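PDB 3UMA: glutathione-dependent peroxiredoxin from Sinorhizobium meliloti, which probably reduces hydrogen peroxide and organic hydroperoxides to water and alcohols at the expense of glutathione, as a peroxiredoxin of the Prx5 subfamily. Local coordinates for residues 33-37 with 47-51; 62-66 with 147-151; 75-80 with 172-177. All coordinates share one frame; numbering follows the deposited sequence.

Contact 1: 33-37 with 47-51; sequences PNATF and EVTTE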
loop_
_atom_site.group_PDB
_atom_site.type_symbol
_atom_site.label_atom_id
_atom_site.label_comp_id
_atom_site.label_asym_id
_atom_site.label_seq_id
_atom_site.Cartn_x
_atom_site.Cartn_y
_atom_site.Cartn_z
ATOM N N PRO A 33 1.641 1.923 -13.414
ATOM C CA PRO A 33 1.688 0.814 -14.366
ATOM C C PRO A 33 0.606 -0.191 -14.036
ATOM O O PRO A 33 0.134 -0.243 -12.894
ATOM C CB PRO A 33 3.081 0.204 -14.143
ATOM C CG PRO A 33 3.408 0.545 -12.731
ATOM C CD PRO A 33 2.801 1.917 -12.508
ATOM N N ASN A 34 0.195 -0.954 -15.046
ATOM C CA ASN A 34 -0.747 -2.060 -14.898
ATOM C C ASN A 34 -0.097 -3.119 -14.022
ATOM O O ASN A 34 1.101 -3.326 -14.112
ATOM C CB ASN A 34 -1.049 -2.623 -16.299
ATOM C CG ASN A 34 -2.131 -3.677 -16.311
ATOM O OD1 ASN A 34 -3.273 -3.435 -15.882
ATOM N ND2 ASN A 34 -1.797 -4.860 -16.858
ATOM N N ALA A 35 -0.881 -3.766 -13.160
ATOM C CA ALA A 35 -0.377 -4.855 -12.319
ATOM C C ALA A 35 -1.545 -5.655 -11.798
ATOM O O ALA A 35 -2.683 -5.199 -11.843
ATOM C CB ALA A 35 0.462 -4.299 -11.126
ATOM N N THR A 36 -1.267 -6.852 -11.303
ATOM C CA THR A 36 -2.291 -7.655 -10.670
ATOM C C THR A 36 -1.831 -8.010 -9.266
ATOM O O THR A 36 -0.648 -8.229 -9.032
ATOM C CB THR A 36 -2.569 -8.950 -11.462
ATOM O OG1 THR A 36 -1.390 -9.761 -11.467
ATOM C CG2 THR A 36 -2.937 -8.631 -12.920
ATOM N N PHE A 37 -2.768 -8.089 -8.338
ATOM C CA PHE A 37 -2.454 -8.399 -6.965
ATOM C C PHE A 37 -3.372 -9.512 -6.543
ATOM O O PHE A 37 -4.535 -9.510 -6.889
ATOM C CB PHE A 37 -2.707 -7.194 -6.057
ATOM C CG PHE A 37 -1.952 -5.964 -6.454
ATOM C CD1 PHE A 37 -0.624 -5.787 -6.061
ATOM C CD2 PHE A 37 -2.566 -4.968 -7.212
ATOM C CE1 PHE A 37 0.090 -4.658 -6.435
ATOM C CE2 PHE A 37 -1.860 -3.822 -7.582
ATOM C CZ PHE A 37 -0.525 -3.665 -7.187
ATOM N N GLU A 47 -8.134 -12.088 -7.571
ATOM C CA GLU A 47 -7.076 -11.362 -8.254
ATOM C C GLU A 47 -7.552 -9.945 -8.580
ATOM O O GLU A 47 -8.552 -9.772 -9.273
ATOM C CB GLU A 47 -6.676 -12.101 -9.523
ATOM C CG GLU A 47 -5.356 -11.660 -10.141
ATOM C CD GLU A 47 -4.771 -12.732 -11.048
ATOM O OE1 GLU A 47 -5.547 -13.592 -11.524
ATOM O OE2 GLU A 47 -3.541 -12.728 -11.281
ATOM N N VAL A 48 -6.825 -8.945 -8.076
ATOM C CA VAL A 48 -7.181 -7.525 -8.203
ATOM C C VAL A 48 -6.243 -6.878 -9.222
ATOM O O VAL A 48 -5.025 -6.942 -9.059
ATOM C CB VAL A 48 -7.071 -6.804 -6.811
ATOM C CG1 VAL A 48 -7.287 -5.290 -6.920
ATOM C CG2 VAL A 48 -8.053 -7.406 -5.818
ATOM N N THR A 49 -6.793 -6.270 -10.271
ATOM C CA THR A 49 -5.972 -5.558 -11.253
ATOM C C THR A 49 -5.915 -4.083 -10.887
ATOM O O THR A 49 -6.777 -3.587 -10.172
ATOM C CB THR A 49 -6.529 -5.667 -12.697
ATOM O OG1 THR A 49 -7.846 -5.107 -12.741
ATOM C CG2 THR A 49 -6.601 -7.134 -13.172
ATOM N N THR A 50 -4.910 -3.381 -11.394
ATOM C CA THR A 50 -4.833 -1.951 -11.191
ATOM C C THR A 50 -6.029 -1.257 -11.841
ATOM O O THR A 50 -6.568 -0.275 -11.301
ATOM C CB THR A 50 -3.522 -1.379 -11.712
ATOM O OG1 THR A 50 -3.272 -1.910 -13.008
ATOM C CG2 THR A 50 -2.372 -1.778 -10.801
ATOM N N GLU A 51 -6.483 -1.800 -12.969
ATOM C CA GLU A 51 -7.659 -1.244 -13.648
ATOM C C GLU A 51 -8.880 -1.287 -12.748
ATOM O O GLU A 51 -9.508 -0.258 -12.496
ATOM C CB GLU A 51 -7.936 -1.978 -14.961
ATOM C CG GLU A 51 -9.131 -1.431 -15.727
ATOM C CD GLU A 51 -9.290 -2.117 -17.068
ATOM O OE1 GLU A 51 -10.068 -3.099 -17.128
ATOM O OE2 GLU A 51 -8.601 -1.707 -18.035
#
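Phe37 and Val48 form an antiparallel hydrogen-bonded pair, each N-H going to the other's carbonyl oxygen, and beside them Thr36 and Thr49 make a non-hydrogen-bonded pair whose CA atoms lie 4.3 Å apart. One step on, strand 44-49 turns into a helix, yet the pairing continues in altered form. Thr50 N donates to Ala35 O at 2.9 Å, and the N-H of Ala35 goes to a side chain, reaching Thr50 OG1 at 3.0 Å where a continuing strand would offer a main-chain carbonyl. With chi1 at 46°, OG1 stands between backbone N and carbonyl carbon, facing Ala35 N; the methyl then swings anti to the carbonyl carbon, and Thr50 CG2 comes 3.8 Å from Ala35 CB. The same methyl meets the Phe37 ring obliquely near CE2, the two side chains crossing at about a right angle. On the outward face the Thr36 and Thr49 methyls touch, CG2 to CG2, at 4.0 Å, and the extended chain of Glu47 slants across Thr36, its OE2 3.7 Å from Thr36 OG1. Thr49 spends its own hydroxyl on helix 50-54, capping the N of Leu52. The Phe37 and Val48 side chains face inward: both press on Leu122 of strand 120-123, while helix 128-132 offers Phe129, which meets the Phe37 ring edge-to-face and also packs against Pro33 and Ala35, in the lead-in to this beta hairpin.

Contact 2: 62-66 with 147-151; sequences FAVPG and RSKRY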
loop_
_atom_site.group_PDB
_atom_site.type_symbol
_atom_site.label_atom_id
_atom_site.label_comp_id
_atom_site.label_asym_id
_atom_site.label_seq_id
_atom_site.Cartn_x
_atom_site.Cartn_y
_atom_site.Cartn_z
ATOM N N PHE A 62 -1.519 2.726 0.430
ATOM C CA PHE A 62 -0.264 2.779 1.175
ATOM C C PHE A 62 0.512 1.471 1.108
ATOM O O PHE A 62 -0.081 0.399 1.104
ATOM C CB PHE A 62 -0.438 3.295 2.618
ATOM C CG PHE A 62 -1.277 2.414 3.503
ATOM C CD1 PHE A 62 -2.664 2.355 3.359
ATOM C CD2 PHE A 62 -0.686 1.692 4.531
ATOM C CE1 PHE A 62 -3.432 1.560 4.192
ATOM C CE2 PHE A 62 -1.455 0.898 5.393
ATOM C CZ PHE A 62 -2.825 0.827 5.227
ATOM N N ALA A 63 1.839 1.582 1.045
ATOM C CA ALA A 63 2.708 0.412 0.999
ATOM C C ALA A 63 3.499 0.250 2.296
ATOM O O ALA A 63 3.935 1.233 2.896
ATOM C CB ALA A 63 3.642 0.488 -0.164
ATOM N N VAL A 64 3.702 -1.002 2.699
ATOM C CA VAL A 64 4.460 -1.313 3.920
ATOM C C VAL A 64 5.619 -2.274 3.586
ATOM O O VAL A 64 5.491 -3.117 2.684
ATOM C CB VAL A 64 3.543 -1.921 5.030
ATOM C CG1 VAL A 64 2.413 -0.956 5.433
ATOM C CG2 VAL A 64 2.922 -3.257 4.572
ATOM N N PRO A 65 6.762 -2.146 4.297
ATOM C CA PRO A 65 7.826 -3.139 4.149
ATOM C C PRO A 65 7.388 -4.566 4.482
ATOM O O PRO A 65 7.852 -5.491 3.850
ATOM C CB PRO A 65 8.894 -2.654 5.143
ATOM C CG PRO A 65 8.765 -1.150 5.037
ATOM C CD PRO A 65 7.250 -0.928 4.968
ATOM N N GLY A 66 6.480 -4.763 5.427
ATOM C CA GLY A 66 6.172 -6.132 5.777
ATOM C C GLY A 66 5.001 -6.311 6.686
ATOM O O GLY A 66 4.910 -5.662 7.723
ATOM N N ARG A 147 11.992 -5.481 -0.291
ATOM C CA ARG A 147 10.610 -5.134 0.057
ATOM C C ARG A 147 10.246 -3.786 -0.553
ATOM O O ARG A 147 11.038 -3.213 -1.279
ATOM C CB ARG A 147 10.434 -5.076 1.578
ATOM C CG ARG A 147 10.707 -6.395 2.318
ATOM C CD ARG A 147 9.702 -7.496 1.939
ATOM N NE ARG A 147 9.976 -8.726 2.664
ATOM C CZ ARG A 147 9.317 -9.108 3.744
ATOM N NH1 ARG A 147 8.346 -8.355 4.228
ATOM N NH2 ARG A 147 9.631 -10.250 4.338
ATOM N N SER A 148 9.058 -3.281 -0.243
ATOM C CA SER A 148 8.692 -1.945 -0.663
ATOM C C SER A 148 9.128 -0.929 0.399
ATOM O O SER A 148 8.989 -1.191 1.598
ATOM C CB SER A 148 7.169 -1.839 -0.820
ATOM O OG SER A 148 6.796 -0.558 -1.297
ATOM N N LYS A 149 9.646 0.213 -0.051
ATOM C CA LYS A 149 9.643 1.434 0.774
ATOM C C LYS A 149 8.259 1.698 1.367
ATOM O O LYS A 149 7.226 1.336 0.761
ATOM C CB LYS A 149 10.038 2.642 -0.077
ATOM C CG LYS A 149 11.496 2.660 -0.410
ATOM C CD LYS A 149 11.893 3.907 -1.152
ATOM C CE LYS A 149 13.401 4.003 -1.139
ATOM N NZ LYS A 149 13.879 4.972 -2.149
ATOM N N ARG A 150 8.223 2.316 2.550
ATOM C CA ARG A 150 6.952 2.817 3.090
ATOM C C ARG A 150 6.537 4.104 2.345
ATOM O O ARG A 150 7.335 5.028 2.199
ATOM C CB ARG A 150 7.043 3.046 4.599
ATOM C CG ARG A 150 5.722 3.439 5.263
ATOM C CD ARG A 150 5.821 3.587 6.814
ATOM N NE ARG A 150 6.689 2.572 7.419
ATOM C CZ ARG A 150 6.351 1.305 7.662
ATOM N NH1 ARG A 150 5.149 0.823 7.367
ATOM N NH2 ARG A 150 7.252 0.491 8.173
ATOM N N TYR A 151 5.297 4.148 1.862
ATOM C CA TYR A 151 4.772 5.328 1.170
ATOM C C TYR A 151 3.258 5.321 1.267
ATOM O O TYR A 151 2.656 4.299 1.622
ATOM C CB TYR A 151 5.248 5.437 -0.307
ATOM C CG TYR A 151 4.765 4.318 -1.235
ATOM C CD1 TYR A 151 3.429 4.259 -1.674
ATOM C CD2 TYR A 151 5.646 3.315 -1.669
ATOM C CE1 TYR A 151 2.975 3.237 -2.519
ATOM C CE2 TYR A 151 5.208 2.284 -2.524
ATOM C CZ TYR A 151 3.868 2.256 -2.947
ATOM O OH TYR A 151 3.416 1.230 -3.764
HETATM O O HOH W 1 6.858 -4.710 1.213
#
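Ala63 N donates to Tyr151 O at 2.9 Å, and the return bond from Tyr151 N to Ala63 O is weak at 3.4 Å. This antiparallel hydrogen-bonded pair joins strand 58-64 to strand 147-156 in the central sheet of the thioredoxin-like peroxiredoxin fold. The Ala63 methyl sits over one face of the Tyr151 ring, a CH-pi contact with CB 3.5 Å from the centroid and shifted toward the CZ rim. Tyr151 presents that face because its CG stands between backbone N and carbonyl carbon (chi1 64°). Beyond the pair, the two segments are linked by side chains and a water. Arg147, bent at chi2, wraps its CB, CG and CD past Pro65 O and gives NH1 to that oxygen at 2.9 Å, with the oxygen tilted 17° from the guanidinium plane. One water accepts from Ser148 N and donates to Val64 O, and weakly to Pro65 O, so it stands in for direct backbone bonds. Ser148 OG turns back onto Lys149 O, in the carbonyl plane and on a lone pair. Arg150 crosses the Pro65 ring at about a right angle, and Val64 CG1 lies at the edge of its guanidinium. The Arg150 side chain comes within about 3 Å (nearest atoms) of that of Cys72, the predicted sulfenic acid residue, consistent with the active-site arginine of peroxiredoxins. Among what positions it, NH2 is hydrogen-bonded to Pro169 O, and Pro65 CD lies over one face of the guanidinium, toward its rim, 3.5 Å from Arg150 NH2.

Contact 3: 75-80 with 172-177; sequences NHLPGY and ATASGA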
loop_
_atom_site.group_PDB
_atom_site.type_symbol
_atom_site.label_atom_id
_atom_site.label_comp_id
_atom_site.label_asym_id
_atom_site.label_seq_id
_atom_site.Cartn_x
_atom_site.Cartn_y
_atom_site.Cartn_z
ATOM N N ASN A 75 1.638 0.700 13.966
ATOM C CA ASN A 75 1.615 2.116 13.657
ATOM C C ASN A 75 0.912 2.416 12.306
ATOM O O ASN A 75 -0.148 3.022 12.288
ATOM C CB ASN A 75 3.081 2.581 13.631
ATOM C CG ASN A 75 3.239 4.072 13.718
ATOM O OD1 ASN A 75 2.594 4.827 12.991
ATOM N ND2 ASN A 75 4.133 4.514 14.607
ATOM N N HIS A 76 1.510 1.980 11.193
ATOM C CA HIS A 76 1.104 2.416 9.855
ATOM C C HIS A 76 -0.327 1.928 9.530
ATOM O O HIS A 76 -1.224 2.735 9.300
ATOM C CB HIS A 76 2.157 1.964 8.832
ATOM C CG HIS A 76 2.113 2.678 7.508
ATOM N ND1 HIS A 76 1.467 3.880 7.311
ATOM C CD2 HIS A 76 2.683 2.363 6.321
ATOM C CE1 HIS A 76 1.625 4.267 6.056
ATOM N NE2 HIS A 76 2.369 3.368 5.435
ATOM N N LEU A 77 -0.547 0.619 9.583
ATOM C CA LEU A 77 -1.860 0.049 9.284
ATOM C C LEU A 77 -2.966 0.446 10.264
ATOM O O LEU A 77 -4.044 0.856 9.828
ATOM C CB LEU A 77 -1.777 -1.482 9.176
ATOM C CG LEU A 77 -3.101 -2.245 9.024
ATOM C CD1 LEU A 77 -3.746 -1.902 7.679
ATOM C CD2 LEU A 77 -2.886 -3.755 9.174
ATOM N N PRO A 78 -2.722 0.312 11.591
ATOM C CA PRO A 78 -3.782 0.728 12.522
ATOM C C PRO A 78 -4.241 2.154 12.287
ATOM O O PRO A 78 -5.418 2.434 12.464
ATOM C CB PRO A 78 -3.124 0.602 13.903
ATOM C CG PRO A 78 -2.090 -0.434 13.716
ATOM C CD PRO A 78 -1.560 -0.247 12.307
ATOM N N GLY A 79 -3.336 3.037 11.866
ATOM C CA GLY A 79 -3.695 4.425 11.557
ATOM C C GLY A 79 -4.748 4.511 10.459
ATOM O O GLY A 79 -5.719 5.262 10.579
ATOM N N TYR A 80 -4.550 3.765 9.372
ATOM C CA TYR A 80 -5.565 3.702 8.319
ATOM C C TYR A 80 -6.848 3.010 8.753
ATOM O O TYR A 80 -7.924 3.431 8.337
ATOM C CB TYR A 80 -5.016 3.118 7.015
ATOM C CG TYR A 80 -4.126 4.113 6.313
ATOM C CD1 TYR A 80 -4.663 5.060 5.446
ATOM C CD2 TYR A 80 -2.757 4.151 6.564
ATOM C CE1 TYR A 80 -3.863 5.997 4.833
ATOM C CE2 TYR A 80 -1.958 5.071 5.961
ATOM C CZ TYR A 80 -2.509 6.001 5.089
ATOM O OH TYR A 80 -1.701 6.938 4.481
ATOM N N ALA A 172 6.731 6.622 9.897
ATOM C CA ALA A 172 5.410 6.466 9.303
ATOM C C ALA A 172 4.521 7.700 9.503
ATOM O O ALA A 172 3.309 7.581 9.675
ATOM C CB ALA A 172 4.725 5.211 9.861
ATOM N N THR A 173 5.106 8.891 9.460
ATOM C CA THR A 173 4.313 10.101 9.685
ATOM C C THR A 173 3.817 10.714 8.377
ATOM O O THR A 173 2.612 10.776 8.149
ATOM C CB THR A 173 5.067 11.130 10.576
ATOM O OG1 THR A 173 5.285 10.548 11.869
ATOM C CG2 THR A 173 4.276 12.402 10.729
ATOM N N ALA A 174 4.749 11.138 7.527
ATOM C CA ALA A 174 4.423 11.654 6.194
ATOM C C ALA A 174 3.481 10.711 5.413
ATOM O O ALA A 174 2.556 11.173 4.731
ATOM C CB ALA A 174 5.729 11.955 5.390
ATOM N N SER A 175 3.676 9.399 5.572
ATOM C CA SER A 175 2.853 8.392 4.878
ATOM C C SER A 175 1.679 7.868 5.708
ATOM O O SER A 175 0.941 7.001 5.261
ATOM C CB SER A 175 3.742 7.234 4.381
ATOM O OG SER A 175 4.224 6.458 5.461
ATOM N N GLY A 176 1.489 8.423 6.903
ATOM C CA GLY A 176 0.454 7.974 7.831
ATOM C C GLY A 176 -0.941 8.457 7.484
ATOM O O GLY A 176 -1.104 9.380 6.670
ATOM N N ALA A 177 -1.944 7.804 8.073
ATOM C CA ALA A 177 -3.351 8.136 7.821
ATOM C C ALA A 177 -3.684 9.570 8.206
ATOM O O ALA A 177 -4.396 10.273 7.477
ATOM C CB ALA A 177 -4.266 7.188 8.553
HETATM O O HOH W 2 1.355 5.962 10.692
HETATM O O HOH W 3 -1.072 5.535 9.585
#
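His76 and Tyr80, one turn apart on helix 70-82, reach Ser175 by different torsions: the imidazole leaves anti to the backbone N (chi1 -162°), whereas the phenol ring leaves anti to the carbonyl carbon (chi1 -74°). In this thioredoxin-like fold the helix also carries Cys72, the predicted peroxidatic residue, and here it packs against the type I turn Thr173 to Gly176 that leads into the last helix, 177-183, with Gly176 at its N-cap. Ser175 O is where the two aromatic residues converge. Tyr80 OH donates to it at 2.8 Å, coming from well above the carbonyl plane and not along a lone pair. His76 brings a ring edge instead, CE1 lying 2.9 Å from Ser175 O and near the imidazole plane, while its ND1 is buried with no partner in the model. Ser175 OG faces the same imidazole but is hydrogen-bonded to Glu166. Over the Tyr80 ring, Ala177 CB sits almost on the normal, 7° off it and 3.7 Å from the centroid, a CH-pi contact; Phe62 stacks on the opposite face, so the phenol ring is held between them. A phenylalanine in place of Tyr80 lacks the hydroxyl and would probably leave Ser175 O without this hydrogen bond, the turn tied less firmly to the helix. Two waters complete the join. One donates to both Asn75 OD1 and Ala172 O; the other accepts from Ala177 N, in the first turn of helix 177-183, at 2.9 Å and donates to His76 O at 2.8 Å.

In the fold
Contact 2 is the buried one, in the central sheet; contacts 1 and 3 are partly buried and lie on opposite sides of the chain's centre. Contact 1 is a local hairpin held mainly by backbone pairing, its centre about 17 Å from that of contact 2. Contacts 2 and 3 interlock: strand 58-64 and helix 70-82 follow each other in the chain, Phe62 of the one stacks on Tyr80 of the other, and Arg150 NH1 packs 3.1 Å from His76 CD2. Both set an alanine methyl over a tyrosine ring, but contact 2 otherwise relies on backbone pairing and arginines, contact 3 on a tyrosine bonded to a turn carbonyl and two bridging waters.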